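Local coordinates for protein dTDP-4-amino-4,6-dideoxyglucose formyltransferase (Shewanella sp. FDAARGOS_354, PDB 6V2T) that probably transfers a formyl group from a folate cofactor to the amino group of the nucleotide-linked sugar dTDP-4-amino-4,6-dideoxyglucose, for lipopolysaccharide O-antigen synthesis, at residues B[26-31]-B[53-58]. Numbering follows the deposited sequence. Where two conformers were deposited one is given.
Sequences VLIVSD and VTFDYR
Ile28 CD1 wedges between the rings of Phe55 and Tyr57, lying 3.4 Å from Phe55 CD1 and 3.6 Å from Tyr57 CE2 and meeting both rings obliquely. CG1 stands beside the backbone N of Ile28 (chi1 -62°), and from there the extended chain carries the methyl back toward Phe55. Ile28 and Tyr57 run side by side, as do Val26 and Phe55, with Val26 CG1 3.6 Å from Phe55 CD1. The other branch, Val26 CG2, turns to Val53, reaching its CG1 at 3.6 Å. Helix 33-45 packs on this apolar face through Ile39, Gln40 and Val43, while Val194 of helix 171-194 touches Val26, Val53 and Phe55. On the opposite face, with Leu27, Val29 and Asp56, Arg58 has two deposited conformers. In the one given, its side chain crosses that of Leu27 at about a right angle, CG 3.7 Å from Leu27 CD1; a bend at chi2 (-74°) folds it back, and NH2 donates to Tyr57 O at 2.7 Å from above the carbonyl plane. Asp56 OD2 is hydrogen-bonded to Tyr92 OH. Five backbone hydrogen bonds join the parallel strands, from Val26 N to Thr54 O through Ser30 N to Arg58 O. The strands belong to a right-handed beta-alpha-beta unit of the Rossmann-like formyltransferase domain. Strand 24-30 also bonds strand 94-98, and the Ser30 side chain lies about 7 Å from the bound sugar nucleotide. Aliphatic and aromatic packing thus joins one face to its helices; the other mixes apolar contact with polar ends, Asp56 held by Tyr92 and Arg58, in this conformer, by Tyr57 O.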
loop_
_atom_site.group_PDB
_atom_site.type_symbol
_atom_site.label_atom_id
_atom_site.label_comp_id
_atom_site.label_asym_id
_atom_site.label_seq_id
_atom_site.Cartn_x
_atom_site.Cartn_y
_atom_site.Cartn_z
ATOM N N VAL B 26 -37.360 -20.311 -3.978
ATOM C CA VAL B 26 -35.980 -20.313 -3.409
ATOM C C VAL B 26 -35.714 -18.933 -2.820
ATOM O O VAL B 26 -35.904 -17.924 -3.568
ATOM C CB VAL B 26 -34.932 -20.683 -4.468
ATOM C CG1 VAL B 26 -33.515 -20.488 -3.948
ATOM C CG2 VAL B 26 -35.148 -22.085 -5.014
ATOM N N LEU B 27 -35.336 -18.874 -1.536
ATOM C CA LEU B 27 -34.960 -17.616 -0.855
ATOM C C LEU B 27 -33.430 -17.469 -0.848
ATOM O O LEU B 27 -32.704 -18.334 -0.288
ATOM C CB LEU B 27 -35.544 -17.549 0.556
ATOM C CG LEU B 27 -35.050 -16.360 1.385
ATOM C CD1 LEU B 27 -35.602 -15.054 0.815
ATOM C CD2 LEU B 27 -35.439 -16.514 2.847
ATOM N N ILE B 28 -32.938 -16.368 -1.415
ATOM C CA ILE B 28 -31.492 -16.043 -1.388
ATOM C C ILE B 28 -31.301 -14.924 -0.370
ATOM O O ILE B 28 -31.915 -13.842 -0.522
ATOM C CB ILE B 28 -30.989 -15.788 -2.817
ATOM C CG1 ILE B 28 -31.162 -17.067 -3.647
ATOM C CG2 ILE B 28 -29.545 -15.314 -2.818
ATOM C CD1 ILE B 28 -31.065 -16.838 -5.113
ATOM N N VAL B 29 -30.588 -15.243 0.720
ATOM C CA VAL B 29 -30.226 -14.268 1.781
ATOM C C VAL B 29 -28.751 -13.942 1.609
ATOM O O VAL B 29 -27.907 -14.859 1.642
ATOM C CB VAL B 29 -30.493 -14.771 3.203
ATOM C CG1 VAL B 29 -30.293 -13.657 4.221
ATOM C CG2 VAL B 29 -31.876 -15.367 3.344
ATOM N N SER B 30 -28.448 -12.669 1.452
ATOM C CA SER B 30 -27.104 -12.230 1.035
ATOM C C SER B 30 -26.820 -10.797 1.485
ATOM O O SER B 30 -27.714 -9.927 1.357
ATOM C CB SER B 30 -26.978 -12.334 -0.438
ATOM O OG SER B 30 -25.669 -11.958 -0.815
ATOM N N ASP B 31 -25.583 -10.558 1.907
ATOM C CA ASP B 31 -25.093 -9.214 2.316
ATOM C C ASP B 31 -23.910 -8.805 1.432
ATOM O O ASP B 31 -23.144 -7.943 1.875
ATOM C CB ASP B 31 -24.770 -9.234 3.810
ATOM C CG ASP B 31 -26.044 -9.331 4.627
ATOM O OD1 ASP B 31 -26.916 -8.429 4.487
ATOM O OD2 ASP B 31 -26.185 -10.321 5.344
ATOM N N VAL B 53 -39.154 -22.428 -10.990
ATOM C CA VAL B 53 -38.474 -21.944 -9.744
ATOM C C VAL B 53 -38.542 -20.417 -9.708
ATOM O O VAL B 53 -38.069 -19.812 -10.684
ATOM C CB VAL B 53 -37.015 -22.418 -9.680
ATOM C CG1 VAL B 53 -36.381 -22.065 -8.343
ATOM C CG2 VAL B 53 -36.877 -23.903 -9.973
ATOM N N THR B 54 -39.071 -19.802 -8.644
ATOM C CA THR B 54 -38.888 -18.338 -8.435
ATOM C C THR B 54 -37.955 -18.053 -7.248
ATOM O O THR B 54 -38.149 -18.628 -6.128
ATOM C CB THR B 54 -40.212 -17.575 -8.359
ATOM O OG1 THR B 54 -40.879 -17.857 -7.135
ATOM C CG2 THR B 54 -41.120 -17.931 -9.514
ATOM N N PHE B 55 -36.995 -17.163 -7.512
ATOM C CA PHE B 55 -35.960 -16.665 -6.575
ATOM C C PHE B 55 -36.376 -15.319 -5.987
ATOM O O PHE B 55 -36.650 -14.381 -6.755
ATOM C CB PHE B 55 -34.649 -16.526 -7.324
ATOM C CG PHE B 55 -34.111 -17.831 -7.823
ATOM C CD1 PHE B 55 -33.312 -18.610 -7.010
ATOM C CD2 PHE B 55 -34.403 -18.283 -9.097
ATOM C CE1 PHE B 55 -32.801 -19.802 -7.478
ATOM C CE2 PHE B 55 -33.900 -19.492 -9.554
ATOM C CZ PHE B 55 -33.100 -20.244 -8.747
ATOM N N ASP B 56 -36.462 -15.257 -4.659
ATOM C CA ASP B 56 -36.619 -14.016 -3.858
ATOM C C ASP B 56 -35.274 -13.687 -3.210
ATOM O O ASP B 56 -34.543 -14.628 -2.888
ATOM C CB ASP B 56 -37.676 -14.179 -2.782
ATOM C CG ASP B 56 -39.067 -14.307 -3.361
ATOM O OD1 ASP B 56 -39.202 -14.054 -4.547
ATOM O OD2 ASP B 56 -39.972 -14.661 -2.615
ATOM N N TYR B 57 -34.941 -12.407 -3.081
ATOM C CA TYR B 57 -33.634 -11.949 -2.552
ATOM C C TYR B 57 -33.887 -11.069 -1.334
ATOM O O TYR B 57 -34.773 -10.208 -1.392
ATOM C CB TYR B 57 -32.841 -11.231 -3.643
ATOM C CG TYR B 57 -32.576 -12.060 -4.868
ATOM C CD1 TYR B 57 -33.557 -12.254 -5.828
ATOM C CD2 TYR B 57 -31.356 -12.694 -5.048
ATOM C CE1 TYR B 57 -33.318 -13.022 -6.958
ATOM C CE2 TYR B 57 -31.098 -13.448 -6.182
ATOM C CZ TYR B 57 -32.084 -13.618 -7.137
ATOM O OH TYR B 57 -31.814 -14.376 -8.243
ATOM N N ARG B 58 -33.120 -11.277 -0.261
ATOM C CA ARG B 58 -33.207 -10.464 0.975
ATOM C C ARG B 58 -31.792 -10.275 1.537
ATOM O O ARG B 58 -30.906 -11.152 1.282
ATOM C CB ARG B 58 -34.139 -11.140 1.987
ATOM C CG ARG B 58 -35.539 -11.439 1.466
ATOM C CD ARG B 58 -36.423 -10.209 1.339
ATOM N NE ARG B 58 -37.799 -10.557 1.022
ATOM C CZ ARG B 58 -38.277 -10.672 -0.205
ATOM N NH1 ARG B 58 -39.542 -11.002 -0.398
ATOM N NH2 ARG B 58 -37.491 -10.447 -1.237
#